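Local atomic coordinates of oxaloacetate acetyl hydrolase (Cryphonectria parasitica, PDB entry 3LYE), a protein that belongs to the phosphoenolpyruvate phosphomutase family, whose members are built on a TIM-type alpha/beta barrel. Residues F200-V210 with L230-F241. Sequence-based numbering, arbitrary orientation.
Sequences FRSKEQAAAAV and LITVEEAKAMGF
V210 packs over a face of the F241 ring: its CG2 methyl stands 3.5 Å from the ring centroid and only 8° off the normal, a CH-pi contact. CG1 lies anti to the backbone N, and this rotation drops CG2 onto the ring while carrying CG1 to within 3.4 Å of M239 O. At the rim of the same ring, in its plane, sit A206 CB and M239 SD. The F200 and F241 side chains reach toward each other from opposite directions, CE2 of F200 lying 3.7 Å from F241 CZ, in an oblique meeting of rings whose planes are inclined at 64°; L220 of the barrel strand 219-223 also touches both phenylalanines. M239 SD lies 3.8 Å from A206 CB, while its CG meets A207 CB. G240, at positive phi, closes helix 233-239 in a Schellman motif and turns the chain toward F241. Farther out, a water donates to both A207 O and M239 O, joining the two helices, whose axes are inclined at 39°. At the outer edge K203 NZ forms a 3.0 Å salt bridge with E235 OE2, arriving from above the carboxylate plane. The other oxygen, E235 OE1, accepts from T232 N, and E235 N bonds back to T232 OG1, completing a capping box. E235 thus serves helix capping and interhelix pairing at once, and the bond from T232 N helps hold its carboxylate in place for K203. The apolar contact between these neighbouring barrel helices is bordered by a salt bridge and a water bridge.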
ATOM      1  N   PHE A 200     -11.975   7.817  32.356  1.00 24.65           N
ATOM      2  CA  PHE A 200     -12.604   7.998  33.649  1.00 26.14           C
ATOM      3  C   PHE A 200     -11.555   8.530  34.630  1.00 29.01           C
ATOM      4  O   PHE A 200     -10.364   8.169  34.558  1.00 30.25           O
ATOM      5  CB  PHE A 200     -13.121   6.676  34.194  1.00 25.26           C
ATOM      6  CG  PHE A 200     -14.311   6.134  33.462  1.00 25.83           C
ATOM      7  CD1 PHE A 200     -15.521   6.779  33.541  1.00 24.98           C
ATOM      8  CD2 PHE A 200     -14.231   4.969  32.730  1.00 24.47           C
ATOM      9  CE1 PHE A 200     -16.639   6.288  32.889  1.00 24.52           C
ATOM     10  CE2 PHE A 200     -15.346   4.474  32.064  1.00 23.81           C
ATOM     11  CZ  PHE A 200     -16.550   5.132  32.151  1.00 24.29           C
ATOM     12  N   ARG A 201     -11.996   9.371  35.551  1.00 30.42           N
ATOM     13  CA  ARG A 201     -11.102   9.944  36.553  1.00 32.59           C
ATOM     14  C   ARG A 201     -11.099   9.088  37.816  1.00 32.94           C
ATOM     15  O   ARG A 201     -10.199   9.198  38.630  1.00 35.64           O
ATOM     16  CB  ARG A 201     -11.490  11.398  36.848  1.00 37.73           C
ATOM     17  CG  ARG A 201     -11.079  12.321  35.698  1.00 43.83           C
ATOM     18  CD  ARG A 201     -11.477  13.788  35.866  1.00 49.20           C
ATOM     19  NE  ARG A 201     -10.660  14.656  35.012  1.00 52.51           N
ATOM     20  CZ  ARG A 201     -10.801  14.762  33.691  1.00 54.98           C
ATOM     21  NH1 ARG A 201     -10.009  15.571  32.997  1.00 56.34           N
ATOM     22  NH2 ARG A 201     -11.739  14.069  33.057  1.00 54.70           N
ATOM     23  N   SER A 202     -12.101   8.236  37.988  1.00 30.88           N
ATOM     24  CA  SER A 202     -12.181   7.377  39.158  1.00 31.84           C
ATOM     25  C   SER A 202     -13.022   6.137  38.911  1.00 32.77           C
ATOM     26  O   SER A 202     -13.796   6.071  37.966  1.00 32.81           O
ATOM     27  CB  SER A 202     -12.794   8.122  40.348  1.00 31.64           C
ATOM     28  OG  SER A 202     -14.185   8.303  40.143  1.00 32.44           O
ATOM     29  N   LYS A 203     -12.889   5.162  39.803  1.00 33.92           N
ATOM     30  CA  LYS A 203     -13.647   3.924  39.681  1.00 35.49           C
ATOM     31  C   LYS A 203     -15.131   4.186  39.947  1.00 35.70           C
ATOM     32  O   LYS A 203     -15.997   3.564  39.335  1.00 37.05           O
ATOM     33  CB  LYS A 203     -13.112   2.882  40.649  1.00 36.33           C
ATOM     34  CG  LYS A 203     -11.652   2.560  40.404  1.00 38.16           C
ATOM     35  CD  LYS A 203     -11.081   1.714  41.507  1.00 42.19           C
ATOM     36  CE  LYS A 203     -11.842   0.428  41.705  1.00 44.86           C
ATOM     37  NZ  LYS A 203     -11.325  -0.272  42.906  1.00 46.09           N
ATOM     38  N   GLU A 204     -15.424   5.123  40.850  1.00 34.95           N
ATOM     39  CA  GLU A 204     -16.795   5.453  41.177  1.00 34.42           C
ATOM     40  C   GLU A 204     -17.490   5.977  39.934  1.00 33.40           C
ATOM     41  O   GLU A 204     -18.610   5.608  39.636  1.00 33.46           O
ATOM     42  CB  GLU A 204     -16.823   6.503  42.306  1.00 34.70           C
ATOM     43  CG  GLU A 204     -18.123   7.283  42.407  1.00 36.39           C
ATOM     44  CD  GLU A 204     -18.272   8.098  43.695  1.00 40.18           C
ATOM     45  OE1 GLU A 204     -19.257   8.861  43.764  1.00 42.97           O
ATOM     46  OE2 GLU A 204     -17.462   7.971  44.644  1.00 40.38           O
ATOM     47  N   GLN A 205     -16.790   6.821  39.195  1.00 31.76           N
ATOM     48  CA  GLN A 205     -17.336   7.402  37.991  1.00 30.73           C
ATOM     49  C   GLN A 205     -17.562   6.341  36.925  1.00 30.02           C
ATOM     50  O   GLN A 205     -18.552   6.392  36.208  1.00 29.45           O
ATOM     51  CB  GLN A 205     -16.409   8.493  37.513  1.00 32.27           C
ATOM     52  CG  GLN A 205     -16.887   9.298  36.379  1.00 33.49           C
ATOM     53  CD  GLN A 205     -15.837  10.289  36.000  1.00 36.60           C
ATOM     54  OE1 GLN A 205     -14.743   9.912  35.585  1.00 36.57           O
ATOM     55  NE2 GLN A 205     -16.141  11.572  36.173  1.00 36.92           N
ATOM     56  N   ALA A 206     -16.670   5.356  36.856  1.00 29.63           N
ATOM     57  CA  ALA A 206     -16.812   4.290  35.861  1.00 27.49           C
ATOM     58  C   ALA A 206     -18.075   3.464  36.130  1.00 29.54           C
ATOM     59  O   ALA A 206     -18.853   3.204  35.208  1.00 29.77           O
ATOM     60  CB  ALA A 206     -15.580   3.380  35.856  1.00 26.29           C
ATOM     61  N   ALA A 207     -18.302   3.095  37.391  1.00 28.77           N
ATOM     62  CA  ALA A 207     -19.472   2.292  37.738  1.00 29.70           C
ATOM     63  C   ALA A 207     -20.775   3.041  37.514  1.00 31.59           C
ATOM     64  O   ALA A 207     -21.808   2.443  37.168  1.00 32.41           O
ATOM     65  CB  ALA A 207     -19.390   1.823  39.183  1.00 29.25           C
ATOM     66  N   ALA A 208     -20.715   4.357  37.692  1.00 31.58           N
ATOM     67  CA  ALA A 208     -21.887   5.203  37.520  1.00 29.48           C
ATOM     68  C   ALA A 208     -22.264   5.335  36.062  1.00 28.67           C
ATOM     69  O   ALA A 208     -23.451   5.389  35.736  1.00 30.81           O
ATOM     70  CB  ALA A 208     -21.645   6.567  38.126  1.00 30.31           C
ATOM     71  N   ALA A 209     -21.279   5.405  35.180  1.00 26.98           N
ATOM     72  CA  ALA A 209     -21.594   5.527  33.761  1.00 26.38           C
ATOM     73  C   ALA A 209     -22.303   4.247  33.321  1.00 26.51           C
ATOM     74  O   ALA A 209     -23.264   4.281  32.552  1.00 27.77           O
ATOM     75  CB  ALA A 209     -20.338   5.736  32.945  1.00 26.19           C
ATOM     76  N   VAL A 210     -21.815   3.108  33.805  1.00 26.22           N
ATOM     77  CA  VAL A 210     -22.429   1.838  33.450  1.00 25.92           C
ATOM     78  C   VAL A 210     -23.902   1.840  33.903  1.00 27.36           C
ATOM     79  O   VAL A 210     -24.801   1.441  33.159  1.00 28.00           O
ATOM     80  CB  VAL A 210     -21.700   0.645  34.084  1.00 25.66           C
ATOM     81  CG1 VAL A 210     -22.532  -0.610  33.871  1.00 24.14           C
ATOM     82  CG2 VAL A 210     -20.292   0.471  33.497  1.00 25.02           C
ATOM     83  N   LEU A 230      -6.247   2.464  37.921  1.00 27.33           N
ATOM     84  CA  LEU A 230      -6.141   1.064  37.592  1.00 26.89           C
ATOM     85  C   LEU A 230      -7.405   0.330  37.984  1.00 26.42           C
ATOM     86  O   LEU A 230      -7.903   0.482  39.093  1.00 28.64           O
ATOM     87  CB  LEU A 230      -4.974   0.451  38.354  1.00 29.72           C
ATOM     88  CG  LEU A 230      -4.605  -1.018  38.103  1.00 30.79           C
ATOM     89  CD1 LEU A 230      -4.250  -1.277  36.664  1.00 30.43           C
ATOM     90  CD2 LEU A 230      -3.429  -1.403  38.982  1.00 32.35           C
ATOM     91  N   ILE A 231      -7.968  -0.396  37.027  1.00 23.26           N
ATOM     92  CA  ILE A 231      -9.166  -1.184  37.241  1.00 21.96           C
ATOM     93  C   ILE A 231      -8.831  -2.602  36.751  1.00 21.99           C
ATOM     94  O   ILE A 231      -8.370  -2.780  35.627  1.00 21.18           O
ATOM     95  CB  ILE A 231     -10.376  -0.631  36.469  1.00 22.78           C
ATOM     96  CG1 ILE A 231     -10.720   0.777  36.977  1.00 22.11           C
ATOM     97  CG2 ILE A 231     -11.553  -1.563  36.632  1.00 23.02           C
ATOM     98  CD1 ILE A 231     -11.781   1.526  36.207  1.00 23.37           C
ATOM     99  N   THR A 232      -8.984  -3.608  37.608  1.00 22.35           N
ATOM    100  CA  THR A 232      -8.682  -4.969  37.174  1.00 21.66           C
ATOM    101  C   THR A 232      -9.838  -5.547  36.377  1.00 21.91           C
ATOM    102  O   THR A 232     -10.928  -4.994  36.348  1.00 22.22           O
ATOM    103  CB  THR A 232      -8.433  -5.921  38.354  1.00 23.45           C
ATOM    104  OG1 THR A 232      -9.658  -6.104  39.082  1.00 26.30           O
ATOM    105  CG2 THR A 232      -7.396  -5.351  39.309  1.00 23.19           C
ATOM    106  N   VAL A 233      -9.577  -6.669  35.714  1.00 20.61           N
ATOM    107  CA  VAL A 233     -10.602  -7.331  34.930  1.00 19.24           C
ATOM    108  C   VAL A 233     -11.760  -7.716  35.870  1.00 21.82           C
ATOM    109  O   VAL A 233     -12.921  -7.486  35.551  1.00 23.17           O
ATOM    110  CB  VAL A 233     -10.015  -8.556  34.228  1.00 17.03           C
ATOM    111  CG1 VAL A 233     -11.105  -9.500  33.738  1.00 18.08           C
ATOM    112  CG2 VAL A 233      -9.068  -8.121  33.091  1.00 16.23           C
ATOM    113  N   GLU A 234     -11.450  -8.269  37.040  1.00 24.58           N
ATOM    114  CA  GLU A 234     -12.512  -8.652  37.975  1.00 27.99           C
ATOM    115  C   GLU A 234     -13.346  -7.458  38.394  1.00 29.70           C
ATOM    116  O   GLU A 234     -14.559  -7.567  38.500  1.00 31.72           O
ATOM    117  CB  GLU A 234     -11.908  -9.310  39.206  1.00 31.78           C
ATOM    118  CG  GLU A 234     -11.377 -10.693  38.917  1.00 37.79           C
ATOM    119  CD  GLU A 234     -10.879 -11.402  40.170  1.00 46.27           C
ATOM    120  OE1 GLU A 234     -11.237 -10.971  41.296  1.00 49.84           O
ATOM    121  OE2 GLU A 234     -10.125 -12.390  40.024  1.00 50.18           O
ATOM    122  N   GLU A 235     -12.698  -6.333  38.670  1.00 29.79           N
ATOM    123  CA  GLU A 235     -13.402  -5.125  39.069  1.00 29.33           C
ATOM    124  C   GLU A 235     -14.300  -4.588  37.947  1.00 29.63           C
ATOM    125  O   GLU A 235     -15.446  -4.191  38.194  1.00 30.13           O
ATOM    126  CB  GLU A 235     -12.416  -4.041  39.495  1.00 30.66           C
ATOM    127  CG  GLU A 235     -11.761  -4.286  40.856  1.00 33.48           C
ATOM    128  CD  GLU A 235     -10.651  -3.307  41.159  1.00 37.88           C
ATOM    129  OE1 GLU A 235     -10.039  -2.771  40.218  1.00 36.06           O
ATOM    130  OE2 GLU A 235     -10.365  -3.086  42.355  1.00 41.46           O
ATOM    131  N   ALA A 236     -13.785  -4.551  36.720  1.00 25.57           N
ATOM    132  CA  ALA A 236     -14.576  -4.056  35.595  1.00 24.59           C
ATOM    133  C   ALA A 236     -15.798  -4.936  35.386  1.00 24.97           C
ATOM    134  O   ALA A 236     -16.869  -4.454  35.088  1.00 25.49           O
ATOM    135  CB  ALA A 236     -13.724  -3.956  34.334  1.00 23.36           C
ATOM    136  N   LYS A 237     -15.639  -6.234  35.573  1.00 25.46           N
ATOM    137  CA  LYS A 237     -16.747  -7.168  35.397  1.00 26.28           C
ATOM    138  C   LYS A 237     -17.824  -6.903  36.442  1.00 28.86           C
ATOM    139  O   LYS A 237     -19.030  -6.895  36.155  1.00 30.36           O
ATOM    140  CB  LYS A 237     -16.200  -8.591  35.496  1.00 28.49           C
ATOM    141  CG  LYS A 237     -17.234  -9.666  35.675  1.00 31.98           C
ATOM    142  CD  LYS A 237     -17.871 -10.005  34.363  1.00 32.86           C
ATOM    143  CE  LYS A 237     -18.992 -11.024  34.534  1.00 34.62           C
ATOM    144  NZ  LYS A 237     -18.456 -12.409  34.383  1.00 35.60           N
ATOM    145  N   ALA A 238     -17.388  -6.692  37.679  1.00 28.93           N
ATOM    146  CA  ALA A 238     -18.345  -6.424  38.747  1.00 29.38           C
ATOM    147  C   ALA A 238     -19.074  -5.075  38.548  1.00 32.21           C
ATOM    148  O   ALA A 238     -20.249  -4.933  38.922  1.00 34.89           O
ATOM    149  CB  ALA A 238     -17.652  -6.504  40.094  1.00 29.68           C
ATOM    150  N   MET A 239     -18.379  -4.110  37.934  1.00 31.75           N
ATOM    151  CA  MET A 239     -18.937  -2.772  37.651  1.00 29.39           C
ATOM    152  C   MET A 239     -20.024  -2.878  36.574  1.00 28.99           C
ATOM    153  O   MET A 239     -20.833  -1.964  36.423  1.00 29.41           O
ATOM    154  CB  MET A 239     -17.859  -1.821  37.083  1.00 30.70           C
ATOM    155  CG  MET A 239     -16.959  -1.153  38.137  1.00 34.21           C
ATOM    156  SD  MET A 239     -15.697  -0.067  37.401  1.00 40.20           S
ATOM    157  CE  MET A 239     -14.832  -1.092  36.233  1.00 41.62           C
ATOM    158  N   GLY A 240     -20.001  -3.960  35.793  1.00 27.79           N
ATOM    159  CA  GLY A 240     -20.979  -4.185  34.736  1.00 24.23           C
ATOM    160  C   GLY A 240     -20.558  -3.940  33.293  1.00 22.86           C
ATOM    161  O   GLY A 240     -21.394  -3.993  32.404  1.00 24.00           O
ATOM    162  N   PHE A 241     -19.298  -3.620  33.067  1.00 20.20           N
ATOM    163  CA  PHE A 241     -18.816  -3.387  31.714  1.00 18.69           C
ATOM    164  C   PHE A 241     -18.942  -4.685  30.922  1.00 17.27           C
ATOM    165  O   PHE A 241     -18.858  -5.765  31.493  1.00 20.38           O
ATOM    166  CB  PHE A 241     -17.348  -2.923  31.744  1.00 18.12           C
ATOM    167  CG  PHE A 241     -17.172  -1.474  32.133  1.00 19.08           C
ATOM    168  CD1 PHE A 241     -17.390  -0.471  31.207  1.00 17.84           C
ATOM    169  CD2 PHE A 241     -16.785  -1.122  33.411  1.00 20.06           C
ATOM    170  CE1 PHE A 241     -17.270   0.845  31.552  1.00 19.69           C
ATOM    171  CE2 PHE A 241     -16.630   0.203  33.762  1.00 21.15           C
ATOM    172  CZ  PHE A 241     -16.871   1.183  32.835  1.00 20.55           C
TER
HETATM  173  O   HOH W   1     -22.434  -0.077  37.678  1.00 37.86           O